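Local coordinates for protein yeast glycogen phosphorylase (Saccharomyces cerevisiae, PDB 1YGP) that belongs to the carbohydrate phosphorylase family, whose members have the two-domain GT-B fold, and holds a pyridoxal-5'-phosphate, at residues 619-627 / 783-791; 759-770 / 817-827. All blocks are in the same frame, centred on the assembly; numbering follows the deposited sequence.

Contact 1: 619-627 / 783-791; sequences VFGIIYRYL and SLDSVLSYI
Phe620 sets its ring against the side chains of Leu784, Leu788 and, more loosely, Ile791. The CD2 methyl of Leu788 sits over one face of that ring, 4.1 Å from the Phe620 centroid and displaced toward the rim, a CH-pi contact, while Leu784 CD1 comes to within 4.1 Å of Phe620 CD2. A large flat side chain suits this buried place because it can touch several residues on successive turns; Leu807 and Ile811 of helix 805-813 also lie against it. One turn on, Ile623 uses its two branches separately. CG2 stands anti to the backbone N and reaches both Val787 CG1 and Tyr790 CD2, 3.6 Å from the latter, whereas CD1 at the end of the other branch meets Ile791 CG2. Tyr624 touches with both its CB, 3.9 Å from Val787 CG1, and its ring, which passes Ser783 CB. Tyr626 merely brings its ring edge near Tyr790 OH. Leu627 then makes a second CH-pi contact: its CD1 stands almost exactly over the centre of the Tyr790 ring, 3.5 Å from the centroid, and CD2 lies against CB and CG of the same residue. Tyr790, with CG anti to its own N (chi1 -180°), extends its ring to receive the leucine. No hydrogen bond joins the segments; their direct contact is by apolar and CH-pi packing. At the middle Val787, compact and branched at CB, sits as a knob among Phe620, Ile623, Tyr624 and Leu627. The axes of the two helical segments pass 9.1 Å apart at 93°, and this single knob-into-hole fit sets helix 782-790 against helix 615-634, the helix following strand 601-606 in the Rossmann-like parallel alpha/beta domain of a GT-B protein.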
loop_
_atom_site.group_PDB
_atom_site.type_symbol
_atom_site.label_atom_id
_atom_site.label_comp_id
_atom_site.label_asym_id
_atom_site.label_seq_id
_atom_site.Cartn_x
_atom_site.Cartn_y
_atom_site.Cartn_z
ATOM N N VAL A 619 -16.435 -39.355 -1.534
ATOM C CA VAL A 619 -16.146 -39.721 -0.149
ATOM C C VAL A 619 -16.911 -41.006 0.212
ATOM O O VAL A 619 -16.321 -41.927 0.804
ATOM C CB VAL A 619 -16.555 -38.607 0.870
ATOM C CG1 VAL A 619 -15.853 -38.895 2.179
ATOM C CG2 VAL A 619 -16.047 -37.242 0.505
ATOM N N PHE A 620 -18.195 -41.147 -0.160
ATOM C CA PHE A 620 -18.952 -42.358 0.139
ATOM C C PHE A 620 -18.289 -43.576 -0.486
ATOM O O PHE A 620 -18.261 -44.664 0.101
ATOM C CB PHE A 620 -20.391 -42.234 -0.365
ATOM C CG PHE A 620 -21.185 -41.154 0.350
ATOM C CD1 PHE A 620 -20.813 -40.672 1.604
ATOM C CD2 PHE A 620 -22.289 -40.591 -0.288
ATOM C CE1 PHE A 620 -21.535 -39.630 2.201
ATOM C CE2 PHE A 620 -23.006 -39.552 0.311
ATOM C CZ PHE A 620 -22.630 -39.068 1.553
ATOM N N GLY A 621 -17.692 -43.380 -1.650
ATOM C CA GLY A 621 -16.912 -44.417 -2.272
ATOM C C GLY A 621 -15.675 -44.721 -1.434
ATOM O O GLY A 621 -15.347 -45.909 -1.325
ATOM N N ILE A 622 -14.983 -43.723 -0.827
ATOM C CA ILE A 622 -13.782 -43.989 -0.016
ATOM C C ILE A 622 -14.156 -44.788 1.198
ATOM O O ILE A 622 -13.568 -45.853 1.404
ATOM C CB ILE A 622 -13.033 -42.734 0.525
ATOM C CG1 ILE A 622 -12.380 -42.012 -0.621
ATOM C CG2 ILE A 622 -11.917 -43.130 1.491
ATOM C CD1 ILE A 622 -11.481 -40.869 -0.184
ATOM N N ILE A 623 -15.121 -44.287 1.979
ATOM C CA ILE A 623 -15.579 -45.007 3.154
ATOM C C ILE A 623 -15.990 -46.412 2.755
ATOM O O ILE A 623 -15.497 -47.324 3.419
ATOM C CB ILE A 623 -16.767 -44.306 3.829
ATOM C CG1 ILE A 623 -16.389 -42.905 4.293
ATOM C CG2 ILE A 623 -17.176 -45.118 5.047
ATOM C CD1 ILE A 623 -17.590 -42.098 4.807
ATOM N N TYR A 624 -16.776 -46.635 1.689
ATOM C CA TYR A 624 -17.151 -47.981 1.257
ATOM C C TYR A 624 -15.922 -48.872 1.130
ATOM O O TYR A 624 -15.882 -49.928 1.766
ATOM C CB TYR A 624 -17.885 -47.971 -0.105
ATOM C CG TYR A 624 -18.065 -49.388 -0.668
ATOM C CD1 TYR A 624 -19.068 -50.226 -0.170
ATOM C CD2 TYR A 624 -17.146 -49.878 -1.611
ATOM C CE1 TYR A 624 -19.135 -51.550 -0.603
ATOM C CE2 TYR A 624 -17.207 -51.197 -2.042
ATOM C CZ TYR A 624 -18.204 -52.025 -1.534
ATOM O OH TYR A 624 -18.267 -53.334 -1.974
ATOM N N ARG A 625 -14.933 -48.493 0.329
ATOM C CA ARG A 625 -13.745 -49.293 0.161
ATOM C C ARG A 625 -13.146 -49.561 1.533
ATOM O O ARG A 625 -12.986 -50.734 1.855
ATOM C CB ARG A 625 -12.755 -48.548 -0.724
ATOM C CG ARG A 625 -11.422 -49.276 -0.891
ATOM C CD ARG A 625 -10.396 -48.386 -1.554
ATOM N NE ARG A 625 -10.170 -48.733 -2.946
ATOM C CZ ARG A 625 -8.947 -49.109 -3.339
ATOM N NH1 ARG A 625 -7.925 -49.188 -2.465
ATOM N NH2 ARG A 625 -8.721 -49.355 -4.627
ATOM N N TYR A 626 -12.918 -48.560 2.386
ATOM C CA TYR A 626 -12.341 -48.753 3.716
ATOM C C TYR A 626 -13.106 -49.791 4.554
ATOM O O TYR A 626 -12.521 -50.700 5.158
ATOM C CB TYR A 626 -12.325 -47.422 4.461
ATOM C CG TYR A 626 -11.764 -47.515 5.865
ATOM C CD1 TYR A 626 -10.419 -47.851 6.053
ATOM C CD2 TYR A 626 -12.581 -47.225 6.962
ATOM C CE1 TYR A 626 -9.885 -47.887 7.346
ATOM C CE2 TYR A 626 -12.052 -47.258 8.255
ATOM C CZ TYR A 626 -10.706 -47.585 8.439
ATOM O OH TYR A 626 -10.164 -47.583 9.713
ATOM N N LEU A 627 -14.430 -49.678 4.578
ATOM C CA LEU A 627 -15.274 -50.619 5.291
ATOM C C LEU A 627 -15.128 -52.035 4.742
ATOM O O LEU A 627 -15.055 -53.006 5.501
ATOM C CB LEU A 627 -16.712 -50.133 5.191
ATOM C CG LEU A 627 -17.402 -49.700 6.473
ATOM C CD1 LEU A 627 -16.438 -49.096 7.499
ATOM C CD2 LEU A 627 -18.480 -48.732 6.047
ATOM N N SER A 783 -24.613 -51.183 -0.377
ATOM C CA SER A 783 -23.278 -50.601 -0.343
ATOM C C SER A 783 -23.278 -49.207 0.256
ATOM O O SER A 783 -22.585 -48.893 1.233
ATOM C CB SER A 783 -22.763 -50.577 -1.769
ATOM O OG SER A 783 -23.855 -50.341 -2.657
ATOM N N LEU A 784 -24.181 -48.421 -0.332
ATOM C CA LEU A 784 -24.379 -47.051 0.080
ATOM C C LEU A 784 -24.989 -47.048 1.464
ATOM O O LEU A 784 -24.586 -46.243 2.309
ATOM C CB LEU A 784 -25.314 -46.315 -0.860
ATOM C CG LEU A 784 -25.406 -44.836 -0.584
ATOM C CD1 LEU A 784 -24.035 -44.229 -0.803
ATOM C CD2 LEU A 784 -26.422 -44.185 -1.498
ATOM N N ASP A 785 -25.905 -47.979 1.745
ATOM C CA ASP A 785 -26.531 -48.010 3.048
ATOM C C ASP A 785 -25.532 -48.362 4.133
ATOM O O ASP A 785 -25.642 -47.868 5.257
ATOM C CB ASP A 785 -27.662 -49.007 3.079
ATOM C CG ASP A 785 -28.513 -48.774 4.316
ATOM O OD1 ASP A 785 -29.083 -47.685 4.458
ATOM O OD2 ASP A 785 -28.576 -49.680 5.145
ATOM N N SER A 786 -24.511 -49.135 3.802
ATOM C CA SER A 786 -23.479 -49.451 4.753
ATOM C C SER A 786 -22.767 -48.150 5.062
ATOM O O SER A 786 -22.702 -47.795 6.242
ATOM C CB SER A 786 -22.531 -50.462 4.147
ATOM O OG SER A 786 -23.267 -51.638 3.826
ATOM N N VAL A 787 -22.336 -47.344 4.082
ATOM C CA VAL A 787 -21.629 -46.133 4.457
ATOM C C VAL A 787 -22.547 -45.135 5.128
ATOM O O VAL A 787 -22.119 -44.601 6.156
ATOM C CB VAL A 787 -20.924 -45.439 3.263
ATOM C CG1 VAL A 787 -19.772 -46.314 2.903
ATOM C CG2 VAL A 787 -21.743 -45.328 2.013
ATOM N N LEU A 788 -23.802 -44.912 4.726
ATOM C CA LEU A 788 -24.597 -43.925 5.442
ATOM C C LEU A 788 -24.865 -44.297 6.904
ATOM O O LEU A 788 -24.824 -43.424 7.779
ATOM C CB LEU A 788 -25.912 -43.673 4.697
ATOM C CG LEU A 788 -25.765 -42.987 3.318
ATOM C CD1 LEU A 788 -27.101 -42.418 2.909
ATOM C CD2 LEU A 788 -24.802 -41.805 3.361
ATOM N N SER A 789 -25.017 -45.585 7.221
ATOM C CA SER A 789 -25.183 -46.023 8.598
ATOM C C SER A 789 -23.866 -45.877 9.327
ATOM O O SER A 789 -23.845 -45.511 10.496
ATOM C CB SER A 789 -25.598 -47.481 8.668
ATOM O OG SER A 789 -26.798 -47.682 7.927
ATOM N N TYR A 790 -22.740 -46.116 8.652
ATOM C CA TYR A 790 -21.440 -46.029 9.298
ATOM C C TYR A 790 -21.045 -44.584 9.650
ATOM O O TYR A 790 -20.031 -44.341 10.333
ATOM C CB TYR A 790 -20.400 -46.687 8.368
ATOM C CG TYR A 790 -19.005 -46.650 8.964
ATOM C CD1 TYR A 790 -18.709 -47.437 10.074
ATOM C CD2 TYR A 790 -18.057 -45.766 8.453
ATOM C CE1 TYR A 790 -17.468 -47.332 10.688
ATOM C CE2 TYR A 790 -16.813 -45.655 9.062
ATOM C CZ TYR A 790 -16.529 -46.438 10.181
ATOM O OH TYR A 790 -15.313 -46.285 10.821
ATOM N N ILE A 791 -21.741 -43.572 9.144
ATOM C CA ILE A 791 -21.399 -42.233 9.558
ATOM C C ILE A 791 -22.524 -41.653 10.385
ATOM O O ILE A 791 -22.392 -40.486 10.773
ATOM C CB ILE A 791 -21.101 -41.266 8.340
ATOM C CG1 ILE A 791 -22.349 -40.926 7.561
ATOM C CG2 ILE A 791 -20.079 -41.927 7.408
ATOM C CD1 ILE A 791 -22.020 -39.740 6.634
#

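Contact 2: 759-770 / 817-827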
loop_
_atom_site.group_PDB
_atom_site.type_symbol
_atom_site.label_atom_id
_atom_site.label_comp_id
_atom_site.label_asym_id
_atom_site.label_seq_id
_atom_site.Cartn_x
_atom_site.Cartn_y
_atom_site.Cartn_z
ATOM N N PHE A 759 -19.137 -43.292 -16.460
ATOM C CA PHE A 759 -20.087 -44.096 -15.726
ATOM C C PHE A 759 -21.298 -43.214 -15.464
ATOM O O PHE A 759 -21.373 -42.058 -15.910
ATOM C CB PHE A 759 -19.498 -44.535 -14.406
ATOM C CG PHE A 759 -19.362 -43.396 -13.391
ATOM C CD1 PHE A 759 -18.311 -42.480 -13.502
ATOM C CD2 PHE A 759 -20.306 -43.250 -12.362
ATOM C CE1 PHE A 759 -18.217 -41.426 -12.591
ATOM C CE2 PHE A 759 -20.199 -42.194 -11.461
ATOM C CZ PHE A 759 -19.158 -41.282 -11.573
ATOM N N GLY A 760 -22.202 -43.796 -14.671
ATOM C CA GLY A 760 -23.370 -43.104 -14.162
ATOM C C GLY A 760 -24.397 -42.818 -15.222
ATOM O O GLY A 760 -24.244 -43.089 -16.418
ATOM N N ASN A 761 -25.495 -42.264 -14.740
ATOM C CA ASN A 761 -26.573 -41.931 -15.642
ATOM C C ASN A 761 -26.258 -40.740 -16.499
ATOM O O ASN A 761 -25.440 -39.872 -16.184
ATOM C CB ASN A 761 -27.862 -41.630 -14.900
ATOM C CG ASN A 761 -28.448 -42.907 -14.331
ATOM O OD1 ASN A 761 -27.925 -43.483 -13.382
ATOM N ND2 ASN A 761 -29.567 -43.393 -14.830
ATOM N N LEU A 762 -26.968 -40.838 -17.612
ATOM C CA LEU A 762 -26.992 -39.871 -18.685
ATOM C C LEU A 762 -28.055 -38.850 -18.321
ATOM O O LEU A 762 -28.968 -39.186 -17.562
ATOM C CB LEU A 762 -27.405 -40.543 -19.978
ATOM C CG LEU A 762 -26.857 -41.913 -20.341
ATOM C CD1 LEU A 762 -27.703 -42.486 -21.453
ATOM C CD2 LEU A 762 -25.409 -41.819 -20.752
ATOM N N SER A 763 -28.008 -37.659 -18.924
ATOM C CA SER A 763 -28.989 -36.612 -18.707
ATOM C C SER A 763 -30.443 -36.941 -18.959
ATOM O O SER A 763 -31.269 -36.409 -18.212
ATOM C CB SER A 763 -28.638 -35.422 -19.551
ATOM O OG SER A 763 -27.424 -34.937 -19.026
ATOM N N GLU A 764 -30.796 -37.799 -19.940
ATOM C CA GLU A 764 -32.206 -38.096 -20.209
ATOM C C GLU A 764 -32.903 -38.678 -18.994
ATOM O O GLU A 764 -33.944 -38.220 -18.515
ATOM C CB GLU A 764 -32.386 -39.104 -21.319
ATOM C CG GLU A 764 -31.879 -38.681 -22.679
ATOM C CD GLU A 764 -30.563 -39.343 -23.020
ATOM O OE1 GLU A 764 -30.581 -40.432 -23.602
ATOM O OE2 GLU A 764 -29.533 -38.754 -22.694
ATOM N N ASN A 765 -32.182 -39.639 -18.444
ATOM C CA ASN A 765 -32.610 -40.370 -17.276
ATOM C C ASN A 765 -32.594 -39.492 -16.030
ATOM O O ASN A 765 -33.215 -39.888 -15.048
ATOM C CB ASN A 765 -31.698 -41.575 -17.027
ATOM C CG ASN A 765 -31.110 -42.271 -18.254
ATOM O OD1 ASN A 765 -31.574 -42.129 -19.380
ATOM N ND2 ASN A 765 -30.008 -43.005 -18.153
ATOM N N VAL A 766 -31.994 -38.294 -15.970
ATOM C CA VAL A 766 -31.911 -37.512 -14.734
ATOM C C VAL A 766 -33.270 -37.037 -14.247
ATOM O O VAL A 766 -33.610 -37.265 -13.079
ATOM C CB VAL A 766 -30.968 -36.280 -14.921
ATOM C CG1 VAL A 766 -30.953 -35.392 -13.690
ATOM C CG2 VAL A 766 -29.537 -36.763 -15.098
ATOM N N GLU A 767 -34.100 -36.439 -15.110
ATOM C CA GLU A 767 -35.408 -35.945 -14.668
ATOM C C GLU A 767 -36.364 -37.055 -14.246
ATOM O O GLU A 767 -37.167 -36.869 -13.328
ATOM C CB GLU A 767 -36.104 -35.144 -15.767
ATOM N N GLU A 768 -36.270 -38.231 -14.873
ATOM C CA GLU A 768 -37.123 -39.332 -14.469
ATOM C C GLU A 768 -36.630 -39.965 -13.171
ATOM O O GLU A 768 -37.432 -40.271 -12.286
ATOM C CB GLU A 768 -37.169 -40.411 -15.544
ATOM C CG GLU A 768 -38.134 -41.530 -15.129
ATOM C CD GLU A 768 -38.072 -42.819 -15.929
ATOM O OE1 GLU A 768 -37.624 -42.779 -17.079
ATOM O OE2 GLU A 768 -38.487 -43.856 -15.392
ATOM N N LEU A 769 -35.319 -40.189 -13.024
ATOM C CA LEU A 769 -34.794 -40.815 -11.823
ATOM C C LEU A 769 -35.053 -39.922 -10.629
ATOM O O LEU A 769 -35.238 -40.410 -9.498
ATOM C CB LEU A 769 -33.310 -41.018 -11.859
ATOM C CG LEU A 769 -32.661 -41.909 -12.862
ATOM C CD1 LEU A 769 -31.180 -41.766 -12.689
ATOM C CD2 LEU A 769 -33.079 -43.332 -12.678
ATOM N N ARG A 770 -35.006 -38.609 -10.894
ATOM C CA ARG A 770 -35.277 -37.611 -9.888
ATOM C C ARG A 770 -36.745 -37.826 -9.537
ATOM O O ARG A 770 -36.985 -38.133 -8.370
ATOM C CB ARG A 770 -35.021 -36.222 -10.472
ATOM C CG ARG A 770 -34.250 -35.323 -9.539
ATOM C CD ARG A 770 -32.847 -35.029 -10.060
ATOM N NE ARG A 770 -32.687 -33.723 -10.695
ATOM C CZ ARG A 770 -31.494 -33.107 -10.793
ATOM N NH1 ARG A 770 -30.376 -33.625 -10.321
ATOM N NH2 ARG A 770 -31.366 -31.944 -11.418
ATOM N N TYR A 817 -31.697 -35.511 -4.722
ATOM C CA TYR A 817 -31.667 -34.697 -5.919
ATOM C C TYR A 817 -30.385 -34.789 -6.747
ATOM O O TYR A 817 -30.437 -34.467 -7.918
ATOM C CB TYR A 817 -31.917 -33.271 -5.497
ATOM C CG TYR A 817 -32.171 -32.299 -6.643
ATOM C CD1 TYR A 817 -33.398 -32.304 -7.319
ATOM C CD2 TYR A 817 -31.185 -31.378 -7.002
ATOM C CE1 TYR A 817 -33.650 -31.388 -8.346
ATOM C CE2 TYR A 817 -31.429 -30.464 -8.028
ATOM C CZ TYR A 817 -32.659 -30.467 -8.691
ATOM O OH TYR A 817 -32.906 -29.513 -9.662
ATOM N N TYR A 818 -29.198 -35.189 -6.285
ATOM C CA TYR A 818 -28.026 -35.226 -7.155
ATOM C C TYR A 818 -27.653 -36.629 -7.575
ATOM O O TYR A 818 -26.508 -36.901 -7.964
ATOM C CB TYR A 818 -26.844 -34.594 -6.453
ATOM C CG TYR A 818 -27.138 -33.151 -6.130
ATOM C CD1 TYR A 818 -27.133 -32.212 -7.150
ATOM C CD2 TYR A 818 -27.468 -32.791 -4.823
ATOM C CE1 TYR A 818 -27.469 -30.900 -6.848
ATOM C CE2 TYR A 818 -27.807 -31.474 -4.524
ATOM C CZ TYR A 818 -27.798 -30.544 -5.544
ATOM O OH TYR A 818 -28.082 -29.230 -5.261
ATOM N N LEU A 819 -28.604 -37.560 -7.427
ATOM C CA LEU A 819 -28.449 -38.936 -7.861
ATOM C C LEU A 819 -27.229 -39.692 -7.335
ATOM O O LEU A 819 -26.618 -40.503 -8.043
ATOM C CB LEU A 819 -28.459 -38.975 -9.406
ATOM C CG LEU A 819 -29.733 -38.785 -10.243
ATOM C CD1 LEU A 819 -30.446 -37.500 -9.880
ATOM C CD2 LEU A 819 -29.347 -38.696 -11.726
ATOM N N VAL A 820 -26.895 -39.529 -6.055
ATOM C CA VAL A 820 -25.788 -40.296 -5.490
ATOM C C VAL A 820 -26.127 -41.794 -5.471
ATOM O O VAL A 820 -25.332 -42.623 -5.918
ATOM C CB VAL A 820 -25.461 -39.805 -4.048
ATOM C CG1 VAL A 820 -24.445 -40.707 -3.339
ATOM C CG2 VAL A 820 -24.828 -38.421 -4.157
ATOM N N SER A 821 -27.335 -42.149 -5.016
ATOM C CA SER A 821 -27.772 -43.531 -4.930
ATOM C C SER A 821 -27.710 -44.246 -6.273
ATOM O O SER A 821 -27.226 -45.383 -6.388
ATOM C CB SER A 821 -29.208 -43.610 -4.432
ATOM O OG SER A 821 -29.736 -42.408 -3.855
ATOM N N ASP A 822 -28.120 -43.480 -7.292
ATOM C CA ASP A 822 -28.259 -44.031 -8.633
ATOM C C ASP A 822 -26.922 -44.398 -9.241
ATOM O O ASP A 822 -26.727 -45.492 -9.792
ATOM C CB ASP A 822 -28.976 -43.024 -9.522
ATOM C CG ASP A 822 -30.311 -42.615 -8.901
ATOM O OD1 ASP A 822 -31.295 -43.347 -9.031
ATOM O OD2 ASP A 822 -30.355 -41.568 -8.263
ATOM N N ASP A 823 -25.964 -43.493 -9.043
ATOM C CA ASP A 823 -24.661 -43.713 -9.620
ATOM C C ASP A 823 -23.714 -44.485 -8.723
ATOM O O ASP A 823 -22.675 -44.928 -9.227
ATOM C CB ASP A 823 -24.077 -42.342 -10.010
ATOM C CG ASP A 823 -24.877 -41.594 -11.071
ATOM O OD1 ASP A 823 -25.729 -42.169 -11.752
ATOM O OD2 ASP A 823 -24.644 -40.413 -11.244
ATOM N N PHE A 824 -24.049 -44.768 -7.457
ATOM C CA PHE A 824 -23.078 -45.369 -6.545
ATOM C C PHE A 824 -22.468 -46.676 -7.026
ATOM O O PHE A 824 -21.241 -46.813 -7.101
ATOM C CB PHE A 824 -23.691 -45.616 -5.160
ATOM C CG PHE A 824 -22.598 -45.751 -4.098
ATOM C CD1 PHE A 824 -21.698 -44.696 -3.887
ATOM C CD2 PHE A 824 -22.464 -46.934 -3.361
ATOM C CE1 PHE A 824 -20.664 -44.832 -2.948
ATOM C CE2 PHE A 824 -21.423 -47.049 -2.426
ATOM C CZ PHE A 824 -20.518 -46.005 -2.216
ATOM N N GLU A 825 -23.304 -47.621 -7.444
ATOM C CA GLU A 825 -22.809 -48.905 -7.897
ATOM C C GLU A 825 -21.963 -48.853 -9.158
ATOM O O GLU A 825 -20.951 -49.545 -9.256
ATOM C CB GLU A 825 -24.006 -49.828 -8.081
ATOM C CG GLU A 825 -24.308 -50.631 -6.809
ATOM C CD GLU A 825 -23.108 -51.459 -6.347
ATOM O OE1 GLU A 825 -22.640 -52.316 -7.106
ATOM O OE2 GLU A 825 -22.633 -51.232 -5.232
ATOM N N SER A 826 -22.343 -47.984 -10.096
ATOM C CA SER A 826 -21.644 -47.799 -11.349
ATOM C C SER A 826 -20.285 -47.210 -11.026
ATOM O O SER A 826 -19.270 -47.721 -11.513
ATOM C CB SER A 826 -22.475 -46.861 -12.221
ATOM O OG SER A 826 -21.990 -46.560 -13.534
ATOM N N TYR A 827 -20.241 -46.175 -10.176
ATOM C CA TYR A 827 -19.010 -45.534 -9.734
ATOM C C TYR A 827 -18.034 -46.550 -9.146
ATOM O O TYR A 827 -16.863 -46.637 -9.546
ATOM C CB TYR A 827 -19.372 -44.468 -8.702
ATOM C CG TYR A 827 -18.176 -43.712 -8.150
ATOM C CD1 TYR A 827 -17.387 -42.931 -8.999
ATOM C CD2 TYR A 827 -17.871 -43.805 -6.796
ATOM C CE1 TYR A 827 -16.289 -42.244 -8.498
ATOM C CE2 TYR A 827 -16.776 -43.114 -6.289
ATOM C CZ TYR A 827 -15.991 -42.343 -7.145
ATOM O OH TYR A 827 -14.863 -41.705 -6.670
#
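Gly760 N donates to Ser826 OG over 3.0 Å in a nearly straight bond (167°), and Asn761 N next to it reaches Asp823 OD1 at 3.0 Å, meeting that oxygen from above the carboxylate plane. Asp823 suits the place because it can serve two sides: OD2 forms a salt bridge with Arg614. Gly760, at a positive phi of 71°, has no side chain to keep the carboxylate from its CA. Just before it, Phe759 turns the edge of its ring to Ser826 OG, while Tyr827 CD1 lies over one face, 3.5 Å from Phe759 CZ; the Tyr827 hydroxyl is hydrogen-bonded to Glu712. Strand 757-759 lies at one edge of the six-stranded parallel sheet, and the loop that leads from it to helix 763-775 is tied to the early turns of helix 820-840. Leu819, at the N-cap position, presents CD2 to Val766 CG2 and to Leu769 CD1, 3.7 Å from the latter. Its other methyl, CD1, meets Arg770 CD. The bent Arg770 chain lays its guanidinium flat on the Tyr817 ring, centres 3.7 Å apart and planes at 19°, a cation-pi stack; Val766 CG1 covers the opposite guanidinium face.

How the contacts relate
Contacts 1 and 2 have centres about 18 Å apart and meet through helix 820-840, which leans on both helices of contact 1. Phe824, turned away from 759-770, places CZ 3.5 Å from Phe620 O, and Ser783 OG probably hydrogen-bonds to Glu825 OE2 at 3.0 Å. The segments alternate along the chain: helix 763-775, from contact 2, is followed directly by helix 782-790, from contact 1. None of the four segments supplies a residue to the pyridoxal-5'-phosphate pocket. Along the chain the pocket is near: its residue Lys607 follows strand 601-606, and the same stretch of chain leads through Arg614, partner of Asp823, into helix 615-634 of contact 1.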